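Prolyl-tRNA synthetase (Naegleria fowleri, PDB 6UYH) probably charges tRNA(Pro) with proline in an ATP-dependent reaction, as a class II aminoacyl-tRNA synthetase whose active site here holds halofuginone and an ATP analogue. Local coordinates at residues 184-195 against 218-226; 413-421 against 432-440. All blocks are in the same frame, centred on the assembly; numbering follows the deposited sequence. Where two conformers were deposited one is given.

Contact 1: residues 184-195 against 218-226; sequences VFTILELYKRVY and DYTTTVETF
Helix 184-195 lies along strand 219-226 with Leu188 over Thr222 and Lys192 over Val223; the two axes approach to 8.6 Å and diverge by only 12°, both running the same way. This is a helix laid on the antiparallel sheet of the class II synthetase core. No hydrogen bond crosses the interface, so side-chain packing carries it. At its start, Val184 and Phe185 meet Tyr219. The phenol comes at Val184 from the opposite direction, Val184 CG1 to Tyr219 CE2 3.9 Å, while Phe185 CE2 lies 3.6 Å from Tyr219 OH, which is hydrogen-bonded to Asp181 OD1. Thr221 fits between Val184, Phe185 and Leu188. Thr221 CG2 touches Phe185 CE1 at 3.9 Å; chi1 of 67° sets Thr221 OG1 in the notch flanked by backbone N and C, 3.5 Å from Leu188 CD1, and this buried polar atom is satisfied within the sheet by a hydrogen bond with Ser239 O. Farther along, Val223 divides its methyls. Val223 CG1 meets Leu188 CD1 at 3.8 Å as the two side chains pass alongside, running opposite ways, whereas Val223 CG2 reaches Tyr191 CB and the Tyr195 ring. Outside the two segments, Tyr191 OH hydrogen-bonds with Gln168 OE1 and Tyr195 OH with Gly236 O. The Tyr195 side chain comes within about 5 Å of the bound ATP analogue, and Gly236 belongs to that ligand's pocket, placing this end of the packing next to the nucleotide site. At the far end, Thr225 CG2 makes a CH-pi contact over one face of Tyr195, 4.1 Å from the ring centroid and 14° off its normal.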
loop_
_atom_site.group_PDB
_atom_site.type_symbol
_atom_site.label_atom_id
_atom_site.label_comp_id
_atom_site.label_asym_id
_atom_site.label_seq_id
_atom_site.Cartn_x
_atom_site.Cartn_y
_atom_site.Cartn_z
ATOM N N VAL A 184 -7.451 -22.941 2.876
ATOM C CA VAL A 184 -6.090 -23.033 3.417
ATOM C C VAL A 184 -5.115 -23.491 2.336
ATOM O O VAL A 184 -4.049 -22.890 2.130
ATOM C CB VAL A 184 -6.048 -23.984 4.628
ATOM C CG1 VAL A 184 -4.571 -24.254 5.024
ATOM C CG2 VAL A 184 -6.824 -23.407 5.798
ATOM N N PHE A 185 -5.475 -24.555 1.619
ATOM C CA PHE A 185 -4.537 -25.143 0.669
ATOM C C PHE A 185 -4.536 -24.397 -0.657
ATOM O O PHE A 185 -3.521 -24.396 -1.364
ATOM C CB PHE A 185 -4.847 -26.639 0.511
ATOM C CG PHE A 185 -4.556 -27.417 1.763
ATOM C CD1 PHE A 185 -3.268 -27.875 2.025
ATOM C CD2 PHE A 185 -5.547 -27.627 2.711
ATOM C CE1 PHE A 185 -2.979 -28.563 3.192
ATOM C CE2 PHE A 185 -5.270 -28.317 3.882
ATOM C CZ PHE A 185 -3.984 -28.787 4.123
ATOM N N THR A 186 -5.651 -23.742 -0.991
ATOM C CA THR A 186 -5.687 -22.823 -2.127
ATOM C C THR A 186 -4.724 -21.653 -1.926
ATOM O O THR A 186 -3.962 -21.292 -2.837
ATOM C CB THR A 186 -7.120 -22.325 -2.330
ATOM O OG1 THR A 186 -7.962 -23.429 -2.691
ATOM C CG2 THR A 186 -7.177 -21.248 -3.418
ATOM N N ILE A 187 -4.738 -21.043 -0.734
ATOM C CA ILE A 187 -3.812 -19.942 -0.466
ATOM C C ILE A 187 -2.381 -20.460 -0.423
ATOM O O ILE A 187 -1.455 -19.806 -0.917
ATOM C CB ILE A 187 -4.187 -19.209 0.842
ATOM C CG1 ILE A 187 -5.576 -18.548 0.719
ATOM C CG2 ILE A 187 -3.133 -18.140 1.197
ATOM C CD1 ILE A 187 -5.649 -17.435 -0.320
ATOM N N LEU A 188 -2.177 -21.647 0.161
ATOM C CA LEU A 188 -0.834 -22.226 0.207
ATOM C C LEU A 188 -0.274 -22.434 -1.198
ATOM O O LEU A 188 0.916 -22.196 -1.447
ATOM C CB LEU A 188 -0.854 -23.552 0.975
ATOM C CG LEU A 188 0.543 -24.099 1.314
ATOM C CD1 LEU A 188 1.212 -23.245 2.377
ATOM C CD2 LEU A 188 0.470 -25.560 1.741
ATOM N N GLU A 189 -1.120 -22.878 -2.130
ATOM C CA GLU A 189 -0.689 -23.000 -3.519
ATOM C C GLU A 189 -0.363 -21.634 -4.122
ATOM O O GLU A 189 0.584 -21.511 -4.905
ATOM C CB GLU A 189 -1.762 -23.719 -4.332
ATOM C CG GLU A 189 -1.580 -23.668 -5.846
ATOM C CD GLU A 189 -0.361 -24.435 -6.352
ATOM O OE1 GLU A 189 0.289 -25.164 -5.570
ATOM O OE2 GLU A 189 -0.060 -24.324 -7.557
ATOM N N LEU A 190 -1.115 -20.588 -3.763
ATOM C CA LEU A 190 -0.778 -19.257 -4.264
ATOM C C LEU A 190 0.573 -18.795 -3.739
ATOM O O LEU A 190 1.327 -18.136 -4.459
ATOM C CB LEU A 190 -1.857 -18.237 -3.897
ATOM C CG LEU A 190 -3.187 -18.326 -4.643
ATOM C CD1 LEU A 190 -4.070 -17.143 -4.241
ATOM C CD2 LEU A 190 -2.969 -18.336 -6.160
ATOM N N TYR A 191 0.896 -19.123 -2.483
ATOM C CA TYR A 191 2.221 -18.794 -1.972
ATOM C C TYR A 191 3.300 -19.565 -2.724
ATOM O O TYR A 191 4.366 -19.014 -3.029
ATOM C CB TYR A 191 2.304 -19.089 -0.472
ATOM C CG TYR A 191 1.482 -18.173 0.394
ATOM C CD1 TYR A 191 1.029 -16.938 -0.077
ATOM C CD2 TYR A 191 1.166 -18.537 1.703
ATOM C CE1 TYR A 191 0.281 -16.106 0.727
ATOM C CE2 TYR A 191 0.429 -17.713 2.512
ATOM C CZ TYR A 191 -0.013 -16.499 2.030
ATOM O OH TYR A 191 -0.751 -15.685 2.864
ATOM N N LYS A 192 3.051 -20.841 -3.025
ATOM C CA LYS A 192 3.989 -21.580 -3.865
ATOM C C LYS A 192 4.166 -20.888 -5.217
ATOM O O LYS A 192 5.286 -20.771 -5.723
ATOM C CB LYS A 192 3.507 -23.022 -4.042
ATOM C CG LYS A 192 4.287 -23.866 -5.057
ATOM C CD LYS A 192 3.610 -23.824 -6.414
ATOM C CE LYS A 192 3.945 -25.030 -7.271
ATOM N NZ LYS A 192 3.082 -24.994 -8.484
ATOM N N ARG A 193 3.069 -20.404 -5.811
ATOM C CA ARG A 193 3.180 -19.743 -7.111
ATOM C C ARG A 193 3.941 -18.422 -7.018
ATOM O O ARG A 193 4.683 -18.071 -7.944
ATOM C CB ARG A 193 1.794 -19.525 -7.712
ATOM C CG ARG A 193 1.074 -20.837 -8.009
ATOM C CD ARG A 193 -0.262 -20.575 -8.680
ATOM N NE ARG A 193 -0.075 -19.878 -9.946
ATOM C CZ ARG A 193 -1.005 -19.136 -10.536
ATOM N NH1 ARG A 193 -2.204 -18.999 -9.980
ATOM N NH2 ARG A 193 -0.734 -18.531 -11.681
ATOM N N VAL A 194 3.762 -17.660 -5.934
ATOM C CA VAL A 194 4.558 -16.441 -5.770
ATOM C C VAL A 194 6.041 -16.782 -5.788
ATOM O O VAL A 194 6.823 -16.205 -6.549
ATOM C CB VAL A 194 4.187 -15.698 -4.472
ATOM C CG1 VAL A 194 5.218 -14.565 -4.197
ATOM C CG2 VAL A 194 2.764 -15.116 -4.552
ATOM N N TYR A 195 6.453 -17.730 -4.947
ATOM C CA TYR A 195 7.869 -18.062 -4.888
ATOM C C TYR A 195 8.364 -18.618 -6.220
ATOM O O TYR A 195 9.386 -18.167 -6.749
ATOM C CB TYR A 195 8.127 -19.044 -3.755
ATOM C CG TYR A 195 8.316 -18.358 -2.433
ATOM C CD1 TYR A 195 7.313 -18.359 -1.464
ATOM C CD2 TYR A 195 9.498 -17.667 -2.162
ATOM C CE1 TYR A 195 7.503 -17.719 -0.241
ATOM C CE2 TYR A 195 9.691 -17.023 -0.957
ATOM C CZ TYR A 195 8.696 -17.053 0.001
ATOM O OH TYR A 195 8.909 -16.403 1.198
ATOM N N ASP A 218 -5.961 -24.589 14.620
ATOM C CA ASP A 218 -6.106 -26.041 14.639
ATOM C C ASP A 218 -4.937 -26.702 13.923
ATOM O O ASP A 218 -4.380 -27.689 14.417
ATOM C CB ASP A 218 -7.434 -26.456 14.010
ATOM C CG ASP A 218 -8.595 -26.373 14.993
ATOM O OD1 ASP A 218 -8.346 -26.221 16.211
ATOM O OD2 ASP A 218 -9.760 -26.457 14.548
ATOM N N TYR A 219 -4.548 -26.174 12.763
ATOM C CA TYR A 219 -3.339 -26.637 12.097
ATOM C C TYR A 219 -2.779 -25.512 11.241
ATOM O O TYR A 219 -3.516 -24.625 10.797
ATOM C CB TYR A 219 -3.590 -27.886 11.247
ATOM C CG TYR A 219 -4.524 -27.705 10.066
ATOM C CD1 TYR A 219 -5.869 -28.059 10.157
ATOM C CD2 TYR A 219 -4.056 -27.217 8.853
ATOM C CE1 TYR A 219 -6.727 -27.914 9.078
ATOM C CE2 TYR A 219 -4.910 -27.051 7.771
ATOM C CZ TYR A 219 -6.236 -27.406 7.890
ATOM O OH TYR A 219 -7.076 -27.256 6.817
ATOM N N THR A 220 -1.464 -25.560 11.016
ATOM C CA THR A 220 -0.730 -24.529 10.295
ATOM C C THR A 220 0.000 -25.163 9.121
ATOM O O THR A 220 0.695 -26.174 9.296
ATOM C CB THR A 220 0.276 -23.832 11.220
ATOM O OG1 THR A 220 -0.428 -23.118 12.243
ATOM C CG2 THR A 220 1.149 -22.857 10.444
ATOM N N THR A 221 -0.154 -24.579 7.934
ATOM C CA THR A 221 0.611 -25.014 6.774
ATOM C C THR A 221 1.635 -23.941 6.426
ATOM O O THR A 221 1.469 -22.766 6.768
ATOM C CB THR A 221 -0.289 -25.314 5.552
ATOM O OG1 THR A 221 -0.902 -24.104 5.072
ATOM C CG2 THR A 221 -1.373 -26.341 5.919
ATOM N N THR A 222 2.717 -24.363 5.769
ATOM C CA THR A 222 3.824 -23.469 5.454
ATOM C C THR A 222 4.390 -23.833 4.090
ATOM O O THR A 222 4.246 -24.967 3.633
ATOM C CB THR A 222 4.927 -23.567 6.542
ATOM O OG1 THR A 222 6.033 -22.728 6.204
ATOM C CG2 THR A 222 5.422 -25.004 6.693
ATOM N N VAL A 223 5.014 -22.859 3.426
ATOM C CA VAL A 223 5.932 -23.139 2.323
ATOM C C VAL A 223 7.346 -22.911 2.846
ATOM O O VAL A 223 7.696 -21.799 3.263
ATOM C CB VAL A 223 5.643 -22.286 1.075
ATOM C CG1 VAL A 223 4.417 -22.838 0.340
ATOM C CG2 VAL A 223 5.418 -20.805 1.434
ATOM N N GLU A 224 8.141 -23.970 2.867
ATOM C CA GLU A 224 9.528 -23.886 3.306
ATOM C C GLU A 224 10.435 -23.604 2.120
ATOM O O GLU A 224 10.236 -24.154 1.034
ATOM C CB GLU A 224 9.958 -25.181 3.985
ATOM C CG GLU A 224 9.223 -25.429 5.296
ATOM C CD GLU A 224 9.519 -24.356 6.321
ATOM O OE1 GLU A 224 10.709 -24.202 6.682
ATOM O OE2 GLU A 224 8.573 -23.651 6.741
ATOM N N THR A 225 11.424 -22.735 2.335
ATOM C CA THR A 225 12.443 -22.422 1.343
ATOM C C THR A 225 13.806 -22.716 1.948
ATOM O O THR A 225 13.934 -22.948 3.155
ATOM C CB THR A 225 12.373 -20.960 0.878
ATOM O OG1 THR A 225 12.627 -20.094 1.985
ATOM C CG2 THR A 225 10.987 -20.623 0.286
ATOM N N PHE A 226 14.833 -22.721 1.099
ATOM C CA PHE A 226 16.135 -23.236 1.510
ATOM C C PHE A 226 17.261 -22.345 1.011
ATOM O O PHE A 226 17.319 -22.016 -0.178
ATOM C CB PHE A 226 16.340 -24.658 0.985
ATOM C CG PHE A 226 17.663 -25.263 1.360
ATOM C CD1 PHE A 226 17.972 -25.535 2.692
ATOM C CD2 PHE A 226 18.589 -25.594 0.380
ATOM C CE1 PHE A 226 19.198 -26.125 3.036
ATOM C CE2 PHE A 226 19.814 -26.196 0.724
ATOM C CZ PHE A 226 20.104 -26.453 2.059
#

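Contact 2: residues 413-421 against 432-440; sequences MNERIVVTR and SGNMCLIPW. With EDO (1,2-ethanediol), chain B.
Ile417 and Met435 meet side by side in a short parallel pairing of strands 417-419 and 435-440, whose axes come within 4.6 Å. Backbone bonds such as Val418 N to Met435 O, 2.9 Å, and Leu437 N to Val418 O fix the register. On the face carrying Ile417, Val419, Met435 and Leu437, the bend of Met435 at chi3 (-81°) brings its CE into the hollow between Met413 and Ile417, 3.6 Å from Ile417 CG1 and 3.9 Å from Met413 CG. Leu437 CD1 is the next bump, seated between Ile417 CG2 and Val419 CG2 at 4.0 and 4.1 Å. On the face of Val418 and Cys436, Val418 CG2 leans on the Asn434 amide; just past the pairing, Thr420 CG2 touches Cys436, while Thr420 OG1 touches Ile438 CG2 and makes a weak hydrogen bond to Leu437 O. Bends at chi2 (-82°) and chi3 (-75°) fold the Arg416 chain back, turning NE and NH2 to the same atom, Gly433 O, NH2 at 2.9 Å, from one face of the carbonyl plane. NH2 also bonds Ala228 O, and the two acceptors probably steady the guanidinium's rotation. Gly433 has positive phi and closes helix 423-431 as the C-prime residue of a Schellman motif. Asn434 OD1 and Glu415 O each accept from one water, while Asn434 ND2 is hydrogen-bonded to Ala429 O, the amide nearly perpendicular to the guanidinium. The two strands and helix 423-431 form a beta-alpha-beta unit in the C-terminal region: strand 505-512 pairs antiparallel with the other edge of 435-440, and Phe426 covers Thr420, Cys436 and Ile438.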
loop_
_atom_site.group_PDB
_atom_site.type_symbol
_atom_site.label_atom_id
_atom_site.label_comp_id
_atom_site.label_asym_id
_atom_site.label_seq_id
_atom_site.Cartn_x
_atom_site.Cartn_y
_atom_site.Cartn_z
ATOM N N MET A 413 18.395 -27.593 -3.917
ATOM C CA MET A 413 17.618 -27.898 -2.718
ATOM C C MET A 413 17.433 -29.404 -2.544
ATOM O O MET A 413 17.648 -29.944 -1.450
ATOM C CB MET A 413 16.263 -27.195 -2.772
ATOM C CG MET A 413 15.408 -27.476 -1.526
ATOM S SD MET A 413 13.896 -26.512 -1.470
ATOM C CE MET A 413 12.962 -27.349 -2.738
ATOM N N ASN A 414 17.044 -30.098 -3.619
ATOM C CA ASN A 414 16.743 -31.524 -3.515
ATOM C C ASN A 414 17.991 -32.333 -3.184
ATOM O O ASN A 414 17.914 -33.323 -2.446
ATOM C CB ASN A 414 16.107 -32.029 -4.813
ATOM C CG ASN A 414 14.657 -31.621 -4.944
ATOM O OD1 ASN A 414 13.956 -31.473 -3.943
ATOM N ND2 ASN A 414 14.195 -31.440 -6.179
ATOM N N GLU A 415 19.145 -31.930 -3.725
ATOM C CA GLU A 415 20.410 -32.577 -3.384
ATOM C C GLU A 415 20.762 -32.414 -1.913
ATOM O O GLU A 415 21.580 -33.183 -1.392
ATOM C CB GLU A 415 21.553 -32.001 -4.228
ATOM C CG GLU A 415 21.563 -32.418 -5.690
ATOM C CD GLU A 415 22.556 -31.612 -6.526
ATOM O OE1 GLU A 415 22.997 -30.529 -6.076
ATOM O OE2 GLU A 415 22.891 -32.064 -7.640
ATOM N N ARG A 416 20.176 -31.421 -1.238
ATOM C CA ARG A 416 20.509 -31.101 0.144
ATOM C C ARG A 416 19.425 -31.544 1.112
ATOM O O ARG A 416 19.382 -31.070 2.251
ATOM C CB ARG A 416 20.777 -29.604 0.291
ATOM C CG ARG A 416 21.885 -29.101 -0.610
ATOM C CD ARG A 416 23.246 -29.362 -0.025
ATOM N NE ARG A 416 23.534 -28.440 1.064
ATOM C CZ ARG A 416 23.977 -27.196 0.885
ATOM N NH1 ARG A 416 24.182 -26.738 -0.344
ATOM N NH2 ARG A 416 24.212 -26.414 1.934
ATOM N N ILE A 417 18.533 -32.425 0.668
ATOM C CA ILE A 417 17.562 -33.089 1.533
ATOM C C ILE A 417 17.992 -34.545 1.649
ATOM O O ILE A 417 18.018 -35.272 0.650
ATOM C CB ILE A 417 16.134 -32.974 0.986
ATOM C CG1 ILE A 417 15.672 -31.516 0.991
ATOM C CG2 ILE A 417 15.179 -33.813 1.828
ATOM C CD1 ILE A 417 14.415 -31.283 0.161
ATOM N N VAL A 418 18.346 -34.961 2.862
ATOM C CA VAL A 418 18.908 -36.277 3.124
ATOM C C VAL A 418 17.958 -37.026 4.046
ATOM O O VAL A 418 17.556 -36.494 5.086
ATOM C CB VAL A 418 20.298 -36.169 3.771
ATOM C CG1 VAL A 418 20.854 -37.546 4.064
ATOM C CG2 VAL A 418 21.241 -35.367 2.870
ATOM N N VAL A 419 17.632 -38.264 3.682
ATOM C CA VAL A 419 16.904 -39.157 4.582
ATOM C C VAL A 419 17.857 -39.630 5.674
ATOM O O VAL A 419 18.871 -40.282 5.392
ATOM C CB VAL A 419 16.326 -40.351 3.814
ATOM C CG1 VAL A 419 15.626 -41.316 4.776
ATOM C CG2 VAL A 419 15.376 -39.886 2.733
ATOM N N THR A 420 17.534 -39.321 6.926
ATOM C CA THR A 420 18.401 -39.659 8.054
ATOM C C THR A 420 17.599 -40.521 9.027
ATOM O O THR A 420 16.816 -40.006 9.833
ATOM C CB THR A 420 18.967 -38.395 8.716
ATOM O OG1 THR A 420 17.909 -37.552 9.186
ATOM C CG2 THR A 420 19.803 -37.605 7.717
ATOM N N ARG A 421 17.800 -41.839 8.953
ATOM C CA ARG A 421 17.019 -42.764 9.763
ATOM C C ARG A 421 17.502 -42.863 11.205
ATOM O O ARG A 421 16.738 -43.327 12.060
ATOM C CB ARG A 421 17.034 -44.154 9.119
ATOM C CG ARG A 421 16.301 -44.214 7.778
ATOM C CD ARG A 421 16.667 -45.505 7.064
ATOM N NE ARG A 421 16.049 -45.653 5.750
ATOM C CZ ARG A 421 16.530 -45.125 4.630
ATOM N NH1 ARG A 421 17.625 -44.377 4.659
ATOM N NH2 ARG A 421 15.909 -45.338 3.479
ATOM N N SER A 432 26.798 -30.811 7.754
ATOM C CA SER A 432 27.239 -30.536 6.392
ATOM C C SER A 432 26.251 -29.660 5.626
ATOM O O SER A 432 26.360 -29.546 4.401
ATOM C CB SER A 432 27.494 -31.841 5.635
ATOM O OG SER A 432 26.396 -32.725 5.726
ATOM N N GLY A 433 25.304 -29.037 6.320
ATOM C CA GLY A 433 24.436 -28.054 5.693
ATOM C C GLY A 433 23.249 -28.610 4.942
ATOM O O GLY A 433 22.801 -28.002 3.968
ATOM N N ASN A 434 22.720 -29.746 5.369
ATOM C CA ASN A 434 21.578 -30.365 4.722
ATOM C C ASN A 434 20.329 -30.216 5.573
ATOM O O ASN A 434 20.394 -29.990 6.785
ATOM C CB ASN A 434 21.835 -31.854 4.466
ATOM C CG ASN A 434 22.996 -32.091 3.534
ATOM O OD1 ASN A 434 22.870 -31.910 2.327
ATOM N ND2 ASN A 434 24.140 -32.511 4.087
ATOM N N MET A 435 19.181 -30.321 4.909
ATOM C CA MET A 435 17.931 -30.600 5.588
ATOM C C MET A 435 17.763 -32.108 5.680
ATOM O O MET A 435 18.237 -32.850 4.817
ATOM C CB MET A 435 16.752 -29.979 4.846
ATOM C CG MET A 435 16.910 -28.492 4.641
ATOM S SD MET A 435 15.385 -27.767 4.013
ATOM C CE MET A 435 15.528 -28.153 2.274
ATOM N N CYS A 436 17.083 -32.553 6.736
ATOM C CA CYS A 436 17.021 -33.962 7.088
ATOM C C CYS A 436 15.574 -34.419 7.186
ATOM O O CYS A 436 14.763 -33.775 7.856
ATOM C CB CYS A 436 17.718 -34.223 8.423
ATOM S SG CYS A 436 19.426 -33.656 8.458
ATOM N N LEU A 437 15.271 -35.548 6.549
ATOM C CA LEU A 437 13.980 -36.202 6.704
ATOM C C LEU A 437 14.136 -37.271 7.772
ATOM O O LEU A 437 14.963 -38.181 7.625
ATOM C CB LEU A 437 13.503 -36.823 5.391
ATOM C CG LEU A 437 12.837 -35.948 4.334
ATOM C CD1 LEU A 437 12.769 -36.727 3.019
ATOM C CD2 LEU A 437 11.448 -35.514 4.783
ATOM N N ILE A 438 13.377 -37.145 8.858
ATOM C CA ILE A 438 13.540 -38.074 9.975
ATOM C C ILE A 438 12.231 -38.815 10.231
ATOM O O ILE A 438 11.144 -38.273 9.976
ATOM C CB ILE A 438 14.016 -37.356 11.252
ATOM C CG1 ILE A 438 12.951 -36.391 11.782
ATOM C CG2 ILE A 438 15.320 -36.630 10.996
ATOM C CD1 ILE A 438 13.187 -35.968 13.227
ATOM N N PRO A 439 12.288 -40.049 10.728
ATOM C CA PRO A 439 11.071 -40.691 11.232
ATOM C C PRO A 439 10.506 -39.850 12.360
ATOM O O PRO A 439 11.245 -39.333 13.197
ATOM C CB PRO A 439 11.555 -42.060 11.739
ATOM C CG PRO A 439 13.002 -42.122 11.491
ATOM C CD PRO A 439 13.512 -40.794 11.068
ATOM N N TRP A 440 9.187 -39.693 12.371
ATOM C CA TRP A 440 8.582 -38.710 13.253
ATOM C C TRP A 440 7.316 -39.272 13.877
ATOM O O TRP A 440 6.511 -39.892 13.185
ATOM C CB TRP A 440 8.272 -37.431 12.468
ATOM C CG TRP A 440 7.641 -36.348 13.272
ATOM C CD1 TRP A 440 6.413 -35.793 13.072
ATOM C CD2 TRP A 440 8.195 -35.690 14.418
ATOM N NE1 TRP A 440 6.171 -34.826 14.018
ATOM C CE2 TRP A 440 7.251 -34.736 14.850
ATOM C CE3 TRP A 440 9.402 -35.801 15.110
ATOM C CZ2 TRP A 440 7.471 -33.908 15.955
ATOM C CZ3 TRP A 440 9.617 -34.982 16.214
ATOM C CH2 TRP A 440 8.659 -34.050 16.620
HETATM C C1 EDO B . 18.669 -43.354 0.883
HETATM O O1 EDO B . 19.063 -43.444 2.254
HETATM C C2 EDO B . 17.198 -42.977 0.807
HETATM O O2 EDO B . 16.404 -44.135 1.081
HETATM O O HOH W 1 23.561 -33.461 0.293
#

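Along the chain the two contacts follow in series, neither nested nor crossed. Contact 1 closes first, bringing strand 219-226 back alongside helix 184-195 after a 22-residue connection within the class II core. The chain then passes through the anticodon-binding region to helix 391-415, whose last turn opens contact 2, and this closes a much shorter excursion, ten residues that are almost all helix. Although their centres lie 20 Å apart, the contacts touch through Phe226 at the end of the core strand: its ring meets Met435 CE (Phe226 CD1, 3.6 Å) and Arg416 CB (Phe226 CE2, 3.6 Å). Strand 505-512, which pairs with both 232-243 and 435-440, further joins the catalytic core to the C-terminal region.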